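Local coordinates for protein vaginolysin (Gardnerella vaginalis, PDB 5IMY) that probably binds cholesterol in host membranes and lyses cells as a pore-forming toxin of the cholesterol-dependent cytolysin family, at residues Y28-I39 with L242-P253; L301-I310 with C322-L332. One frame throughout, in Å; residues are numbered along the deposited sequence.

Contact 1. Residues Y28-I39 with L242-P253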
loop_
_atom_site.group_PDB
_atom_site.type_symbol
_atom_site.label_atom_id
_atom_site.label_comp_id
_atom_site.label_asym_id
_atom_site.label_seq_id
_atom_site.Cartn_x
_atom_site.Cartn_y
_atom_site.Cartn_z
ATOM N N TYR A 28 11.587 -49.673 27.657
ATOM C CA TYR A 28 10.339 -48.923 27.752
ATOM C C TYR A 28 10.551 -47.452 27.413
ATOM O O TYR A 28 9.745 -46.856 26.689
ATOM C CB TYR A 28 9.743 -49.071 29.152
ATOM C CG TYR A 28 8.507 -48.232 29.375
ATOM C CD1 TYR A 28 7.309 -48.550 28.751
ATOM C CD2 TYR A 28 8.537 -47.124 30.211
ATOM C CE1 TYR A 28 6.175 -47.786 28.949
ATOM C CE2 TYR A 28 7.408 -46.354 30.418
ATOM C CZ TYR A 28 6.229 -46.690 29.783
ATOM O OH TYR A 28 5.101 -45.929 29.984
ATOM N N LEU A 29 11.628 -46.851 27.920
ATOM C CA LEU A 29 11.882 -45.441 27.643
ATOM C C LEU A 29 12.340 -45.223 26.208
ATOM O O LEU A 29 12.048 -44.177 25.619
ATOM C CB LEU A 29 12.922 -44.892 28.621
ATOM C CG LEU A 29 12.592 -45.036 30.111
ATOM C CD1 LEU A 29 13.679 -44.389 30.956
ATOM C CD2 LEU A 29 11.231 -44.442 30.442
ATOM N N TRP A 30 13.057 -46.190 25.631
ATOM C CA TRP A 30 13.504 -46.059 24.247
ATOM C C TRP A 30 12.360 -46.250 23.262
ATOM O O TRP A 30 12.349 -45.617 22.200
ATOM C CB TRP A 30 14.611 -47.072 23.954
ATOM C CG TRP A 30 15.980 -46.664 24.410
ATOM C CD1 TRP A 30 16.475 -45.395 24.496
ATOM C CD2 TRP A 30 17.031 -47.535 24.842
ATOM N NE1 TRP A 30 17.771 -45.423 24.950
ATOM C CE2 TRP A 30 18.135 -46.725 25.174
ATOM C CE3 TRP A 30 17.146 -48.922 24.980
ATOM C CZ2 TRP A 30 19.338 -47.255 25.634
ATOM C CZ3 TRP A 30 18.341 -49.446 25.436
ATOM C CH2 TRP A 30 19.421 -48.615 25.759
ATOM N N ASP A 31 11.398 -47.111 23.586
ATOM C CA ASP A 31 10.328 -47.467 22.666
ATOM C C ASP A 31 9.097 -46.579 22.809
ATOM O O ASP A 31 8.060 -46.884 22.210
ATOM C CB ASP A 31 9.937 -48.933 22.863
ATOM C CG ASP A 31 11.089 -49.883 22.605
ATOM O OD1 ASP A 31 12.120 -49.436 22.057
ATOM O OD2 ASP A 31 10.963 -51.078 22.946
ATOM N N LEU A 32 9.180 -45.502 23.586
ATOM C CA LEU A 32 8.100 -44.525 23.606
ATOM C C LEU A 32 7.943 -43.905 22.223
ATOM O O LEU A 32 8.925 -43.547 21.569
ATOM C CB LEU A 32 8.381 -43.434 24.640
ATOM C CG LEU A 32 8.405 -43.852 26.111
ATOM C CD1 LEU A 32 9.041 -42.754 26.946
ATOM C CD2 LEU A 32 7.006 -44.165 26.619
ATOM N N GLN A 33 6.696 -43.787 21.775
ATOM C CA GLN A 33 6.378 -43.269 20.447
ATOM C C GLN A 33 5.548 -42.001 20.595
ATOM O O GLN A 33 4.360 -42.067 20.927
ATOM C CB GLN A 33 5.625 -44.309 19.624
ATOM C CG GLN A 33 6.514 -45.217 18.800
ATOM C CD GLN A 33 5.737 -46.343 18.150
ATOM O OE1 GLN A 33 5.057 -47.114 18.828
ATOM N NE2 GLN A 33 5.825 -46.437 16.829
ATOM N N TYR A 34 6.166 -40.852 20.332
ATOM C CA TYR A 34 5.455 -39.584 20.328
ATOM C C TYR A 34 6.026 -38.693 19.237
ATOM O O TYR A 34 7.130 -38.911 18.734
ATOM C CB TYR A 34 5.544 -38.877 21.688
ATOM C CG TYR A 34 6.947 -38.769 22.234
ATOM C CD1 TYR A 34 7.715 -37.631 22.015
ATOM C CD2 TYR A 34 7.505 -39.805 22.970
ATOM C CE1 TYR A 34 9.000 -37.529 22.514
ATOM C CE2 TYR A 34 8.787 -39.714 23.475
ATOM C CZ TYR A 34 9.531 -38.573 23.244
ATOM O OH TYR A 34 10.811 -38.478 23.746
ATOM N N ASP A 35 5.235 -37.692 18.859
ATOM C CA ASP A 35 5.655 -36.673 17.902
ATOM C C ASP A 35 6.229 -35.517 18.710
ATOM O O ASP A 35 5.484 -34.722 19.290
ATOM C CB ASP A 35 4.474 -36.242 17.037
ATOM C CG ASP A 35 4.701 -34.908 16.347
ATOM O OD1 ASP A 35 3.701 -34.244 16.002
ATOM O OD2 ASP A 35 5.871 -34.521 16.145
ATOM N N LYS A 36 7.563 -35.420 18.761
ATOM C CA LYS A 36 8.175 -34.497 19.711
ATOM C C LYS A 36 7.798 -33.043 19.455
ATOM O O LYS A 36 8.133 -32.189 20.284
ATOM C CB LYS A 36 9.708 -34.580 19.716
ATOM C CG LYS A 36 10.361 -35.696 18.900
ATOM C CD LYS A 36 11.886 -35.586 18.948
ATOM C CE LYS A 36 12.363 -34.193 18.545
ATOM N NZ LYS A 36 11.604 -33.620 17.394
ATOM N N THR A 37 7.134 -32.725 18.343
ATOM C CA THR A 37 6.699 -31.348 18.118
ATOM C C THR A 37 5.320 -31.096 18.722
ATOM O O THR A 37 5.177 -30.280 19.636
ATOM C CB THR A 37 6.689 -31.012 16.622
ATOM O OG1 THR A 37 7.957 -31.333 16.042
ATOM C CG2 THR A 37 6.411 -29.524 16.433
ATOM N N ASN A 38 4.295 -31.785 18.217
ATOM C CA ASN A 38 2.941 -31.539 18.698
ATOM C C ASN A 38 2.758 -31.923 20.160
ATOM O O ASN A 38 1.747 -31.538 20.759
ATOM C CB ASN A 38 1.924 -32.291 17.837
ATOM C CG ASN A 38 1.608 -31.563 16.544
ATOM O OD1 ASN A 38 0.700 -30.734 16.494
ATOM N ND2 ASN A 38 2.361 -31.866 15.493
ATOM N N ILE A 39 3.701 -32.662 20.749
ATOM C CA ILE A 39 3.554 -33.051 22.146
ATOM C C ILE A 39 3.695 -31.841 23.059
ATOM O O ILE A 39 3.116 -31.811 24.152
ATOM C CB ILE A 39 4.570 -34.155 22.503
ATOM C CG1 ILE A 39 4.204 -34.816 23.835
ATOM C CG2 ILE A 39 5.989 -33.595 22.580
ATOM C CD1 ILE A 39 2.933 -35.641 23.784
ATOM N N LEU A 242 6.823 -46.280 36.220
ATOM C CA LEU A 242 6.608 -45.047 35.476
ATOM C C LEU A 242 5.291 -45.074 34.707
ATOM O O LEU A 242 4.537 -44.096 34.736
ATOM C CB LEU A 242 7.783 -44.810 34.522
ATOM C CG LEU A 242 9.038 -44.170 35.130
ATOM C CD1 LEU A 242 9.318 -44.665 36.546
ATOM C CD2 LEU A 242 10.229 -44.450 34.236
ATOM N N LYS A 243 5.008 -46.181 34.014
ATOM C CA LYS A 243 3.721 -46.356 33.347
ATOM C C LYS A 243 2.582 -45.915 34.255
ATOM O O LYS A 243 1.751 -45.083 33.875
ATOM C CB LYS A 243 3.555 -47.821 32.932
ATOM C CG LYS A 243 2.163 -48.225 32.454
ATOM C CD LYS A 243 1.888 -47.777 31.028
ATOM C CE LYS A 243 0.648 -48.461 30.467
ATOM N NZ LYS A 243 0.756 -49.951 30.487
ATOM N N ASN A 244 2.529 -46.473 35.461
ATOM C CA ASN A 244 1.670 -45.935 36.506
ATOM C C ASN A 244 2.344 -44.686 37.054
ATOM O O ASN A 244 3.490 -44.753 37.506
ATOM C CB ASN A 244 1.440 -46.956 37.619
ATOM C CG ASN A 244 1.515 -48.390 37.128
ATOM O OD1 ASN A 244 0.553 -48.923 36.575
ATOM N ND2 ASN A 244 2.662 -49.025 37.338
ATOM N N ARG A 245 1.625 -43.560 37.015
ATOM C CA ARG A 245 2.122 -42.206 37.272
ATOM C C ARG A 245 1.949 -41.359 36.020
ATOM O O ARG A 245 2.089 -40.133 36.071
ATOM C CB ARG A 245 3.590 -42.159 37.707
ATOM C CG ARG A 245 3.814 -42.555 39.160
ATOM C CD ARG A 245 5.267 -42.374 39.551
ATOM N NE ARG A 245 5.554 -42.992 40.839
ATOM C CZ ARG A 245 5.108 -42.532 42.004
ATOM N NH1 ARG A 245 4.347 -41.447 42.049
ATOM N NH2 ARG A 245 5.420 -43.165 43.127
ATOM N N GLY A 246 1.656 -42.002 34.894
ATOM C CA GLY A 246 1.374 -41.282 33.671
ATOM C C GLY A 246 2.582 -40.918 32.844
ATOM O O GLY A 246 2.552 -39.903 32.140
ATOM N N VAL A 247 3.648 -41.708 32.906
ATOM C CA VAL A 247 4.827 -41.507 32.066
ATOM C C VAL A 247 4.728 -42.514 30.927
ATOM O O VAL A 247 5.143 -43.668 31.059
ATOM C CB VAL A 247 6.130 -41.659 32.855
ATOM C CG1 VAL A 247 7.321 -41.322 31.970
ATOM C CG2 VAL A 247 6.114 -40.770 34.088
ATOM N N ASP A 248 4.169 -42.069 29.804
ATOM C CA ASP A 248 3.982 -42.908 28.633
ATOM C C ASP A 248 4.108 -42.017 27.404
ATOM O O ASP A 248 4.382 -40.816 27.510
ATOM C CB ASP A 248 2.630 -43.628 28.686
ATOM C CG ASP A 248 1.477 -42.687 28.980
ATOM O OD1 ASP A 248 1.734 -41.555 29.439
ATOM O OD2 ASP A 248 0.314 -43.083 28.760
ATOM N N ASN A 249 3.903 -42.607 26.225
ATOM C CA ASN A 249 4.059 -41.836 24.998
ATOM C C ASN A 249 3.054 -40.698 24.885
ATOM O O ASN A 249 3.227 -39.833 24.020
ATOM C CB ASN A 249 3.956 -42.732 23.755
ATOM C CG ASN A 249 3.107 -43.968 23.972
ATOM O OD1 ASN A 249 2.098 -43.931 24.675
ATOM N ND2 ASN A 249 3.522 -45.077 23.366
ATOM N N LYS A 250 2.021 -40.668 25.727
ATOM C CA LYS A 250 1.141 -39.506 25.779
ATOM C C LYS A 250 1.752 -38.369 26.588
ATOM O O LYS A 250 1.431 -37.200 26.350
ATOM C CB LYS A 250 -0.211 -39.892 26.377
ATOM C CG LYS A 250 -1.227 -40.390 25.358
ATOM C CD LYS A 250 -2.650 -40.124 25.826
ATOM C CE LYS A 250 -3.006 -38.642 25.740
ATOM N NZ LYS A 250 -4.095 -38.271 26.684
ATOM N N ARG A 251 2.618 -38.691 27.546
ATOM C CA ARG A 251 3.294 -37.692 28.375
ATOM C C ARG A 251 4.709 -38.184 28.628
ATOM O O ARG A 251 5.026 -38.693 29.709
ATOM C CB ARG A 251 2.542 -37.461 29.687
ATOM C CG ARG A 251 1.191 -36.785 29.501
ATOM C CD ARG A 251 0.240 -37.095 30.634
ATOM N NE ARG A 251 -0.041 -38.526 30.723
ATOM C CZ ARG A 251 -1.146 -39.050 31.244
ATOM N NH1 ARG A 251 -2.104 -38.265 31.722
ATOM N NH2 ARG A 251 -1.299 -40.367 31.277
ATOM N N PRO A 252 5.591 -38.056 27.642
ATOM C CA PRO A 252 6.932 -38.636 27.766
ATOM C C PRO A 252 7.750 -37.911 28.820
ATOM O O PRO A 252 7.386 -36.807 29.251
ATOM C CB PRO A 252 7.538 -38.446 26.366
ATOM C CG PRO A 252 6.390 -38.106 25.474
ATOM C CD PRO A 252 5.395 -37.412 26.334
ATOM N N PRO A 253 8.858 -38.500 29.259
ATOM C CA PRO A 253 9.712 -37.846 30.252
ATOM C C PRO A 253 10.776 -36.948 29.640
ATOM O O PRO A 253 11.323 -37.211 28.567
ATOM C CB PRO A 253 10.361 -39.036 30.975
ATOM C CG PRO A 253 10.422 -40.100 29.941
ATOM C CD PRO A 253 9.229 -39.910 29.052
HETATM O O HOH W 1 11.418 -39.193 26.414
#
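Tyr28 and Tyr34 lead a packing contact between two helix ends and the loops after them, in the N-terminal part of this cholesterol-dependent cytolysin, where the chain leaving helix 22-30 lies along the chain that runs from helix 240-243 into strand 253-261. A Schellman motif ends the second helix, with Gly246 as its C-prime residue, and turns the chain so that the carbonyl of Val247 faces Tyr28. The hydroxyl OH of Tyr28 donates to Val247 O at 2.5 Å, a short bond lying in the carbonyl plane on a lone pair. CG of Tyr28 stands anti to its backbone N (chi1 175°), which carries the ring across to that carbonyl.

Leu32 divides its branches: CD2 rests on the backbone N of Asn249 at 3.5 Å, while CD1 meets CD of Pro253 tip to tip at 3.5 Å. The preceding proline, Pro252, meets two side chains. Its CG sits over one face of the Tyr34 ring, 3.4 Å from the centroid and 18° off the normal, a CH-pi contact; its CD meets CG1 of Ile39. Beyond the two segments, the Tyr34 ring also meets that of Phe354, and Lys356 NZ makes a hydrogen bond with Leu32 O. A water joins the far end of Tyr34 to the start of the strand, 2.8 Å from Tyr34 OH and donating to Pro253 O at 2.9 Å.

Contact 2. Residues L301-I310 with C322-L332. Unlike the reference sequence in segment 301-310: Cys307 (reference Thr). Unlike the reference sequence in segment 322-332: Cys322 (reference Ile).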
loop_
_atom_site.group_PDB
_atom_site.type_symbol
_atom_site.label_atom_id
_atom_site.label_comp_id
_atom_site.label_asym_id
_atom_site.label_seq_id
_atom_site.Cartn_x
_atom_site.Cartn_y
_atom_site.Cartn_z
ATOM N N LEU A 301 14.117 8.452 19.742
ATOM C CA LEU A 301 14.643 7.960 21.008
ATOM C C LEU A 301 14.691 9.030 22.093
ATOM O O LEU A 301 14.842 8.686 23.270
ATOM C CB LEU A 301 16.034 7.359 20.788
ATOM C CG LEU A 301 16.064 6.151 19.839
ATOM C CD1 LEU A 301 17.483 5.656 19.643
ATOM C CD2 LEU A 301 15.182 5.011 20.343
ATOM N N GLN A 302 14.564 10.312 21.738
ATOM C CA GLN A 302 14.344 11.333 22.758
ATOM C C GLN A 302 12.909 11.335 23.267
ATOM O O GLN A 302 12.620 12.024 24.249
ATOM C CB GLN A 302 14.659 12.743 22.235
ATOM C CG GLN A 302 15.826 12.869 21.272
ATOM C CD GLN A 302 17.169 12.558 21.907
ATOM O OE1 GLN A 302 17.956 11.782 21.368
ATOM N NE2 GLN A 302 17.447 13.181 23.044
ATOM N N ASN A 303 12.009 10.604 22.610
ATOM C CA ASN A 303 10.605 10.542 22.997
ATOM C C ASN A 303 10.179 9.140 23.413
ATOM O O ASN A 303 8.975 8.873 23.509
ATOM C CB ASN A 303 9.720 11.034 21.849
ATOM C CG ASN A 303 9.321 12.486 22.004
ATOM O OD1 ASN A 303 8.354 12.804 22.698
ATOM N ND2 ASN A 303 10.064 13.377 21.361
ATOM N N THR A 304 11.129 8.244 23.668
ATOM C CA THR A 304 10.832 6.861 24.014
ATOM C C THR A 304 10.895 6.713 25.531
ATOM O O THR A 304 11.974 6.804 26.126
ATOM C CB THR A 304 11.811 5.911 23.329
ATOM O OG1 THR A 304 11.737 6.087 21.910
ATOM C CG2 THR A 304 11.491 4.461 23.676
ATOM N N SER A 305 9.740 6.493 26.151
ATOM C CA SER A 305 9.710 6.134 27.561
ATOM C C SER A 305 10.154 4.686 27.727
ATOM O O SER A 305 9.846 3.828 26.896
ATOM C CB SER A 305 8.304 6.321 28.130
ATOM O OG SER A 305 8.334 6.507 29.533
ATOM N N VAL A 306 10.891 4.418 28.802
ATOM C CA VAL A 306 11.422 3.088 29.080
ATOM C C VAL A 306 10.961 2.665 30.467
ATOM O O VAL A 306 11.150 3.398 31.442
ATOM C CB VAL A 306 12.958 3.053 28.974
ATOM C CG1 VAL A 306 13.529 1.786 29.616
ATOM C CG2 VAL A 306 13.379 3.127 27.514
ATOM N N CYS A 307 10.362 1.478 30.548
ATOM C CA CYS A 307 9.840 0.924 31.790
ATOM C C CYS A 307 10.379 -0.492 31.927
ATOM O O CYS A 307 10.051 -1.360 31.112
ATOM C CB CYS A 307 8.308 0.946 31.784
ATOM S SG CYS A 307 7.465 -0.099 33.002
ATOM N N ALA A 308 11.210 -0.718 32.944
ATOM C CA ALA A 308 11.949 -1.968 33.097
ATOM C C ALA A 308 11.667 -2.554 34.468
ATOM O O ALA A 308 11.920 -1.896 35.479
ATOM C CB ALA A 308 13.452 -1.742 32.933
ATOM N N VAL A 309 11.176 -3.789 34.508
ATOM C CA VAL A 309 10.988 -4.520 35.755
ATOM C C VAL A 309 11.987 -5.667 35.776
ATOM O O VAL A 309 12.081 -6.440 34.816
ATOM C CB VAL A 309 9.545 -5.029 35.919
ATOM C CG1 VAL A 309 8.565 -3.917 35.587
ATOM C CG2 VAL A 309 9.275 -6.273 35.065
ATOM N N ILE A 310 12.739 -5.763 36.862
ATOM C CA ILE A 310 13.801 -6.750 37.005
ATOM C C ILE A 310 13.322 -7.842 37.948
ATOM O O ILE A 310 12.609 -7.572 38.923
ATOM C CB ILE A 310 15.093 -6.079 37.507
ATOM C CG1 ILE A 310 15.477 -4.936 36.557
ATOM C CG2 ILE A 310 16.227 -7.090 37.600
ATOM C CD1 ILE A 310 16.544 -4.009 37.082
ATOM N N CYS A 322 7.967 3.045 37.402
ATOM C CA CYS A 322 8.377 2.908 36.010
ATOM C C CYS A 322 8.465 4.259 35.314
ATOM O O CYS A 322 7.464 4.966 35.154
ATOM C CB CYS A 322 7.439 1.966 35.248
ATOM S SG CYS A 322 8.281 0.433 34.781
ATOM N N THR A 323 9.682 4.616 34.908
ATOM C CA THR A 323 9.974 5.863 34.215
ATOM C C THR A 323 11.443 5.873 33.825
ATOM O O THR A 323 12.310 5.545 34.642
ATOM C CB THR A 323 9.644 7.081 35.085
ATOM O OG1 THR A 323 10.388 8.213 34.618
ATOM C CG2 THR A 323 9.980 6.823 36.554
ATOM N N GLY A 324 11.737 6.233 32.584
ATOM C CA GLY A 324 13.110 6.238 32.125
ATOM C C GLY A 324 13.179 6.423 30.627
ATOM O O GLY A 324 12.161 6.516 29.935
ATOM N N ASN A 325 14.418 6.477 30.141
ATOM C CA ASN A 325 14.691 6.635 28.719
ATOM C C ASN A 325 15.754 5.633 28.289
ATOM O O ASN A 325 16.134 4.757 29.070
ATOM C CB ASN A 325 15.137 8.068 28.420
ATOM C CG ASN A 325 16.143 8.581 29.426
ATOM O OD1 ASN A 325 17.226 8.018 29.578
ATOM N ND2 ASN A 325 15.792 9.657 30.118
ATOM N N ILE A 326 16.241 5.750 27.051
ATOM C CA ILE A 326 17.250 4.812 26.566
ATOM C C ILE A 326 18.467 4.812 27.479
ATOM O O ILE A 326 19.132 3.781 27.636
ATOM C CB ILE A 326 17.630 5.148 25.110
ATOM C CG1 ILE A 326 16.402 5.040 24.193
ATOM C CG2 ILE A 326 18.748 4.232 24.612
ATOM C CD1 ILE A 326 15.754 3.658 24.156
ATOM N N ASP A 327 18.779 5.951 28.102
ATOM C CA ASP A 327 19.926 5.997 29.003
ATOM C C ASP A 327 19.645 5.263 30.309
ATOM O O ASP A 327 20.573 4.734 30.930
ATOM C CB ASP A 327 20.328 7.448 29.277
ATOM C CG ASP A 327 21.257 8.006 28.213
ATOM O OD1 ASP A 327 22.019 7.221 27.610
ATOM O OD2 ASP A 327 21.226 9.234 27.982
ATOM N N THR A 328 18.384 5.223 30.748
ATOM C CA THR A 328 18.024 4.353 31.864
ATOM C C THR A 328 18.314 2.900 31.517
ATOM O O THR A 328 18.926 2.167 32.303
ATOM C CB THR A 328 16.546 4.535 32.222
ATOM O OG1 THR A 328 16.347 5.829 32.806
ATOM C CG2 THR A 328 16.072 3.455 33.204
ATOM N N LEU A 329 17.879 2.468 30.333
ATOM C CA LEU A 329 18.137 1.105 29.884
ATOM C C LEU A 329 19.629 0.798 29.883
ATOM O O LEU A 329 20.074 -0.178 30.497
ATOM C CB LEU A 329 17.549 0.904 28.488
ATOM C CG LEU A 329 17.848 -0.423 27.786
ATOM C CD1 LEU A 329 16.984 -1.536 28.353
ATOM C CD2 LEU A 329 17.652 -0.280 26.288
ATOM N N LYS A 330 20.421 1.627 29.198
ATOM C CA LYS A 330 21.834 1.318 29.016
ATOM C C LYS A 330 22.593 1.273 30.336
ATOM O O LYS A 330 23.629 0.604 30.418
ATOM C CB LYS A 330 22.473 2.335 28.067
ATOM C CG LYS A 330 21.785 2.404 26.711
ATOM C CD LYS A 330 22.767 2.574 25.564
ATOM C CE LYS A 330 23.583 1.311 25.331
ATOM N NZ LYS A 330 24.170 1.271 23.962
ATOM N N ALA A 331 22.106 1.963 31.370
ATOM C CA ALA A 331 22.713 1.828 32.688
ATOM C C ALA A 331 22.385 0.474 33.306
ATOM O O ALA A 331 23.267 -0.195 33.856
ATOM C CB ALA A 331 22.246 2.960 33.602
ATOM N N LEU A 332 21.121 0.051 33.218
ATOM C CA LEU A 332 20.733 -1.246 33.765
ATOM C C LEU A 332 21.475 -2.386 33.082
ATOM O O LEU A 332 21.787 -3.395 33.725
ATOM C CB LEU A 332 19.222 -1.441 33.629
ATOM C CG LEU A 332 18.348 -0.457 34.413
ATOM C CD1 LEU A 332 16.884 -0.627 34.038
ATOM C CD2 LEU A 332 18.538 -0.635 35.913
#
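Val306 of strand 305-311 packs against the start of helix 326-335, while a disulfide one residue further on ties the strand to the loop that precedes this helix. The strand pairs with 263-271 in the bent central sheet of the cytolysin. The axes of strand 305-310 and helix 326-332 run in roughly the same direction, 33° apart, and come within 7.9 Å. The backbone N of Val306 donates to Gly324 O at 2.7 Å, from above the carbonyl plane rather than on a lone pair.

From there the side chain enters the first helical turn. CB of Val306 lies 3.6 Å from Asn325 O; CG2, beside the backbone N, touches Asn325 C at 3.5 Å and reaches CD1 of Ile326; CG1, anti to the N (chi1 165°), runs along the helix and packs beside CB of Leu329. Phe269 of the adjoining strand 263-271 touches both Val306 and Leu329. Ile326 continues the apolar seam to CD2 of Leu301, and at the other end CD1 of Leu332 meets CB of Ala308 at 3.8 Å, with its CD2 against CD1 of Ile310.

Asn325 begins the helix as its N-cap: OD1 accepts from Thr328 N, and Asn325 N makes a weak return bond to Thr328 OG1, completing a capping box. Further along the strand, SG of Cys307 is bonded to SG of Cys322 at 2.0 Å, with chi3 at 80°. Both cysteines differ from the reference sequence. The covalent bond closes a ring of chain through residues 308 to 321. In this family the strand and the helix after it are thought to move away from strand 263-271 as the toxin assembles, a shift this disulfide would probably hinder.

The contacts follow one another along the chain: contact 1 closes at residue 253 before contact 2 opens at 301. Their centres lie 45 Å apart and their nearest atoms about 28 Å, so neither touches the other, although all four segments belong to the same thiol-activated cytolysin region. A single antiparallel sheet joins them indirectly. Contact 1 leads into strand 253-261, which pairs with strand 208-223; that strand pairs in turn with 263-271, the neighbour of strand 305-311 in contact 2. Contact 1 thus brings the N-terminal chain onto one part of this sheet system, whereas contact 2 packs a local helix beside another of its strands.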